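Local coordinates for protein similarities with probable monooxygenase (Photorhabdus luminescens, PDB 4HB9) that binds flavin-adenine dinucleotide and probably acts as a flavin-dependent monooxygenase of the aromatic ring hydroxylase-like type, at residues 190-194 and 195-199; 18-22 and 23-27. All coordinates share one frame; numbering follows the deposited sequence.

Interaction 1: 190-194 and 195-199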
loop_
_atom_site.group_PDB
_atom_site.type_symbol
_atom_site.label_atom_id
_atom_site.label_comp_id
_atom_site.label_asym_id
_atom_site.label_seq_id
_atom_site.Cartn_x
_atom_site.Cartn_y
_atom_site.Cartn_z
ATOM N N ALA A 190 3.931 13.949 -12.033
ATOM C CA ALA A 190 3.763 14.871 -13.143
ATOM C C ALA A 190 3.059 14.178 -14.288
ATOM O O ALA A 190 3.518 13.142 -14.752
ATOM C CB ALA A 190 5.116 15.379 -13.588
ATOM N N ARG A 191 1.965 14.764 -14.760
ATOM C CA ARG A 191 1.207 14.181 -15.871
ATOM C C ARG A 191 2.029 14.141 -17.162
ATOM O O ARG A 191 2.649 15.148 -17.560
ATOM C CB ARG A 191 -0.059 14.968 -16.085
ATOM C CG ARG A 191 -0.968 14.349 -17.115
ATOM C CD ARG A 191 -2.302 15.057 -17.153
ATOM N NE ARG A 191 -3.128 14.470 -18.189
ATOM C CZ ARG A 191 -4.230 15.032 -18.672
ATOM N NH1 ARG A 191 -4.650 16.204 -18.218
ATOM N NH2 ARG A 191 -4.916 14.420 -19.620
ATOM N N LEU A 192 2.058 12.988 -17.815
ATOM C CA LEU A 192 2.791 12.846 -19.073
ATOM C C LEU A 192 1.934 13.324 -20.221
ATOM O O LEU A 192 1.356 12.527 -20.968
ATOM C CB LEU A 192 3.226 11.414 -19.340
ATOM C CG LEU A 192 4.554 11.077 -18.692
ATOM C CD1 LEU A 192 4.858 9.586 -18.788
ATOM C CD2 LEU A 192 5.679 11.890 -19.334
ATOM N N THR A 193 1.857 14.644 -20.332
ATOM C CA THR A 193 1.069 15.295 -21.350
ATOM C C THR A 193 1.883 15.246 -22.647
ATOM O O THR A 193 3.090 14.939 -22.637
ATOM C CB THR A 193 0.856 16.775 -20.998
ATOM O OG1 THR A 193 2.137 17.375 -20.847
ATOM C CG2 THR A 193 0.076 16.956 -19.719
ATOM N N PRO A 194 1.242 15.584 -23.778
ATOM C CA PRO A 194 1.993 15.739 -25.027
ATOM C C PRO A 194 3.199 16.679 -24.881
ATOM O O PRO A 194 4.297 16.354 -25.317
ATOM C CB PRO A 194 0.938 16.308 -25.992
ATOM C CG PRO A 194 -0.339 15.765 -25.484
ATOM C CD PRO A 194 -0.206 15.728 -23.981
ATOM N N ALA A 195 3.008 17.814 -24.220
ATOM C CA ALA A 195 4.085 18.785 -24.048
ATOM C C ALA A 195 5.226 18.240 -23.207
ATOM O O ALA A 195 6.407 18.270 -23.617
ATOM C CB ALA A 195 3.538 20.065 -23.441
ATOM N N LEU A 196 4.890 17.678 -22.043
ATOM C CA LEU A 196 5.941 17.201 -21.158
ATOM C C LEU A 196 6.718 16.080 -21.801
ATOM O O LEU A 196 7.926 15.965 -21.616
ATOM C CB LEU A 196 5.383 16.762 -19.791
ATOM C CG LEU A 196 6.458 16.444 -18.755
ATOM C CD1 LEU A 196 7.384 17.641 -18.553
ATOM C CD2 LEU A 196 5.826 16.020 -17.443
ATOM N N THR A 197 6.029 15.233 -22.553
ATOM C CA THR A 197 6.681 14.162 -23.279
ATOM C C THR A 197 7.760 14.687 -24.231
ATOM O O THR A 197 8.827 14.083 -24.359
ATOM C CB THR A 197 5.642 13.308 -24.054
ATOM O OG1 THR A 197 4.764 12.666 -23.122
ATOM C CG2 THR A 197 6.302 12.234 -24.866
ATOM N N ALA A 198 7.486 15.817 -24.881
ATOM C CA ALA A 198 8.447 16.441 -25.777
ATOM C C ALA A 198 9.681 16.979 -25.059
ATOM O O ALA A 198 10.769 17.030 -25.627
ATOM C CB ALA A 198 7.769 17.558 -26.559
ATOM N N LEU A 199 9.513 17.398 -23.817
ATOM C CA LEU A 199 10.554 18.146 -23.122
ATOM C C LEU A 199 11.404 17.290 -22.220
ATOM O O LEU A 199 12.366 17.781 -21.635
ATOM C CB LEU A 199 9.919 19.270 -22.316
ATOM C CG LEU A 199 9.184 20.316 -23.151
ATOM C CD1 LEU A 199 8.471 21.273 -22.221
ATOM C CD2 LEU A 199 10.135 21.105 -24.005
#

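Interaction 2: 18-22 and 23-27. With EDO (1,2-ethanediol), chain E.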
loop_
_atom_site.group_PDB
_atom_site.type_symbol
_atom_site.label_atom_id
_atom_site.label_comp_id
_atom_site.label_asym_id
_atom_site.label_seq_id
_atom_site.Cartn_x
_atom_site.Cartn_y
_atom_site.Cartn_z
ATOM N N HIS A 18 -13.559 -11.575 -0.890
ATOM C CA HIS A 18 -13.739 -12.338 -2.117
ATOM C C HIS A 18 -13.314 -13.779 -1.976
ATOM O O HIS A 18 -14.032 -14.713 -2.397
ATOM C CB HIS A 18 -12.967 -11.701 -3.273
ATOM C CG HIS A 18 -13.638 -10.506 -3.839
ATOM N ND1 HIS A 18 -14.879 -10.561 -4.424
ATOM C CD2 HIS A 18 -13.244 -9.215 -3.910
ATOM C CE1 HIS A 18 -15.226 -9.356 -4.819
ATOM N NE2 HIS A 18 -14.250 -8.524 -4.526
ATOM N N GLY A 19 -12.149 -13.977 -1.369
ATOM C CA GLY A 19 -11.620 -15.306 -1.199
ATOM C C GLY A 19 -12.493 -16.175 -0.309
ATOM O O GLY A 19 -12.758 -17.339 -0.627
ATOM N N LEU A 20 -12.930 -15.614 0.813
ATOM C CA LEU A 20 -13.788 -16.363 1.746
ATOM C C LEU A 20 -15.126 -16.722 1.097
ATOM O O LEU A 20 -15.598 -17.860 1.237
ATOM C CB LEU A 20 -14.008 -15.571 3.038
ATOM C CG LEU A 20 -12.720 -15.287 3.821
ATOM C CD1 LEU A 20 -13.006 -14.380 4.997
ATOM C CD2 LEU A 20 -12.051 -16.562 4.295
ATOM N N ARG A 21 -15.723 -15.782 0.369
ATOM C CA ARG A 21 -16.957 -16.081 -0.376
ATOM C C ARG A 21 -16.757 -17.221 -1.361
ATOM O O ARG A 21 -17.605 -18.138 -1.469
ATOM C CB ARG A 21 -17.488 -14.835 -1.071
ATOM C CG ARG A 21 -18.069 -13.823 -0.114
ATOM C CD ARG A 21 -18.073 -12.400 -0.658
ATOM N NE ARG A 21 -18.727 -12.251 -1.968
ATOM C CZ ARG A 21 -20.045 -12.170 -2.176
ATOM N NH1 ARG A 21 -20.910 -12.247 -1.173
ATOM N NH2 ARG A 21 -20.501 -12.030 -3.421
ATOM N N LYS A 22 -15.610 -17.216 -2.052
ATOM C CA LYS A 22 -15.299 -18.306 -2.975
ATOM C C LYS A 22 -15.326 -19.669 -2.301
ATOM O O LYS A 22 -15.732 -20.662 -2.927
ATOM C CB LYS A 22 -13.952 -18.088 -3.666
ATOM C CG LYS A 22 -13.713 -19.046 -4.804
ATOM C CD LYS A 22 -12.374 -18.791 -5.466
ATOM C CE LYS A 22 -12.168 -19.787 -6.594
ATOM N NZ LYS A 22 -10.972 -19.426 -7.387
ATOM N N HIS A 23 -14.921 -19.718 -1.026
ATOM C CA HIS A 23 -14.854 -20.994 -0.311
ATOM C C HIS A 23 -16.101 -21.249 0.536
ATOM O O HIS A 23 -16.130 -22.184 1.310
ATOM C CB HIS A 23 -13.563 -21.078 0.501
ATOM C CG HIS A 23 -12.340 -21.134 -0.356
ATOM N ND1 HIS A 23 -11.843 -20.025 -1.009
ATOM C CD2 HIS A 23 -11.549 -22.169 -0.718
ATOM C CE1 HIS A 23 -10.776 -20.372 -1.711
ATOM N NE2 HIS A 23 -10.578 -21.666 -1.549
ATOM N N GLY A 24 -17.121 -20.418 0.364
ATOM C CA GLY A 24 -18.418 -20.611 0.981
ATOM C C GLY A 24 -18.526 -20.129 2.416
ATOM O O GLY A 24 -19.413 -20.546 3.146
ATOM N N ILE A 25 -17.636 -19.229 2.799
ATOM C CA ILE A 25 -17.578 -18.722 4.176
ATOM C C ILE A 25 -18.340 -17.427 4.292
ATOM O O ILE A 25 -18.268 -16.570 3.413
ATOM C CB ILE A 25 -16.103 -18.584 4.603
ATOM C CG1 ILE A 25 -15.466 -19.972 4.620
ATOM C CG2 ILE A 25 -15.971 -17.885 5.944
ATOM C CD1 ILE A 25 -13.952 -19.973 4.656
ATOM N N LYS A 26 -19.094 -17.273 5.373
ATOM C CA LYS A 26 -19.865 -16.072 5.617
ATOM C C LYS A 26 -18.926 -14.957 6.068
ATOM O O LYS A 26 -18.095 -15.167 6.955
ATOM C CB LYS A 26 -20.900 -16.332 6.712
ATOM C CG LYS A 26 -21.860 -15.182 6.969
ATOM C CD LYS A 26 -22.758 -15.508 8.147
ATOM C CE LYS A 26 -23.976 -14.605 8.181
ATOM N NZ LYS A 26 -23.637 -13.158 8.065
ATOM N N VAL A 27 -19.057 -13.783 5.463
ATOM C CA VAL A 27 -18.106 -12.702 5.707
ATOM C C VAL A 27 -18.803 -11.365 5.628
ATOM O O VAL A 27 -19.668 -11.128 4.751
ATOM C CB VAL A 27 -16.882 -12.784 4.735
ATOM C CG1 VAL A 27 -17.347 -12.847 3.295
ATOM C CG2 VAL A 27 -15.896 -11.630 4.953
HETATM C C1 EDO E . -17.126 -13.412 -4.513
HETATM O O1 EDO E . -16.958 -12.075 -4.156
HETATM C C2 EDO E . -15.766 -14.018 -4.756
HETATM O O2 EDO E . -15.724 -15.241 -4.144
#

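Interaction 1: 190-194 and 195-199
Thr193 caps the helix that carries Leu196 and Thr197: the chain leaves strand 179-191, bends through an inverse gamma turn centred on Leu192, and enters helix 194-199 with Thr193 N-terminal to its first turn. The backbone begins its helical pattern with Thr197 N bonding to Thr193 O (3.0 Å) and Ala198 N to Pro194 O. Pro194, which has no N-H to offer, occupies the first helical position, where the amide would have no helical carbonyl to bond.

The N-cap bond runs from Leu196 N to Thr193 OG1, 3.0 Å long and nearly straight at 167°. A chi1 of 57° places this hydroxyl between the backbone N and the carbonyl carbon of its own residue, turned to the amide that the first turn presents. Thr197 answers from the other segment: its OG1, beside its own backbone N (chi1 -64°), donates to Thr193 O over 2.9 Å. That donor stands above the carbonyl plane, whereas Thr197 N approaches from the opposite face, so the one oxygen is gripped from two sides. Thr193 thus offers both its hydroxyl and its carbonyl as acceptors, and Thr197 binds the carbonyl with both its amide and its hydroxyl.

Van der Waals contacts lie beside the cap. The CD2 branch of the buried Leu196 reaches back to an apolar contact with Ala190 CB (4.0 Å) and lies 3.3 Å from Arg191 O. Leu192 CD2 comes to 4.0 Å from Thr197 OG1, the two side chains crossing at about a right angle.

Neighbouring strand 240-251 pairs with the end of strand 179-191 and the residue after it through backbone bonds of Ala190 with Ile244 and Leu192 with Asn242, while Arg191 turns away from the helix to a salt bridge with Asp241.

Interaction 2: 18-22 and 23-27
The His23 imidazole folds back against the last turn of helix 11-22 and meets Gly19 O with its edge. With CG beside the backbone N (chi1 -66°), ND1 donates to that carbonyl over 2.9 Å at an almost linear 170°, the oxygen lying practically in the ring plane. His23 N reaches the same oxygen from the opposite face of the carbonyl, a more bent bond of 3.2 Å, and one residue thereby holds Gly19 O twice.

Leu20 spreads its two methyls over the departing chain. CD2 meets Ile25 CD1 at 3.9 Å, the side chains crossing obliquely, and CD1 meets Val27 CG2 at 4.0 Å at about a right angle. Val27 sends its other branch, CG1, against Arg21 CG (3.6 Å), straddling two consecutive helical residues.

Beyond this aliphatic stem, Arg21 bends at chi3 (54°) and points NE at O1 of a 1,2-ethanediol, probably from the crystallisation liquor; the 2.8 Å bond lies at the edge of the guanidinium plane. His18 ND1 shares that O1, either atom being a possible donor.

A Schellman motif closes the helix: Ile25 N bonds to Leu20 O (2.9 Å) and Gly24 N to Arg21 O, with Gly24 at positive phi as the C-prime residue. These two bonds serve carbonyls at the helix end, while ND1 adds a second donor to Gly19 O. That bond requires a proton on ND1, which either the neutral tautomer or the cation can supply; the negative end of the helix dipole might favour the cation.

Both interactions mark ends of helices, but of opposite kinds: residues 190-199 start a helix after a strand, whereas residues 18-27 finish one and lead into the next strand. They lie on opposite sides of the chain's centre, their own centres 45 Å apart and their nearest atoms about 29 Å apart. Interaction 2 belongs to the beta-alpha-beta unit of strand 3-7, helix 11-22 and strand 26-30; Gly12 lies in that helix and Glu31 directly follows the second strand, and both bind FAD. Val27's side chain is about 13 Å from the cofactor. In interaction 1, at the end of a strand of the mixed sheet, Leu192 lies about 11 Å from FAD-binding His46, side chain to side chain.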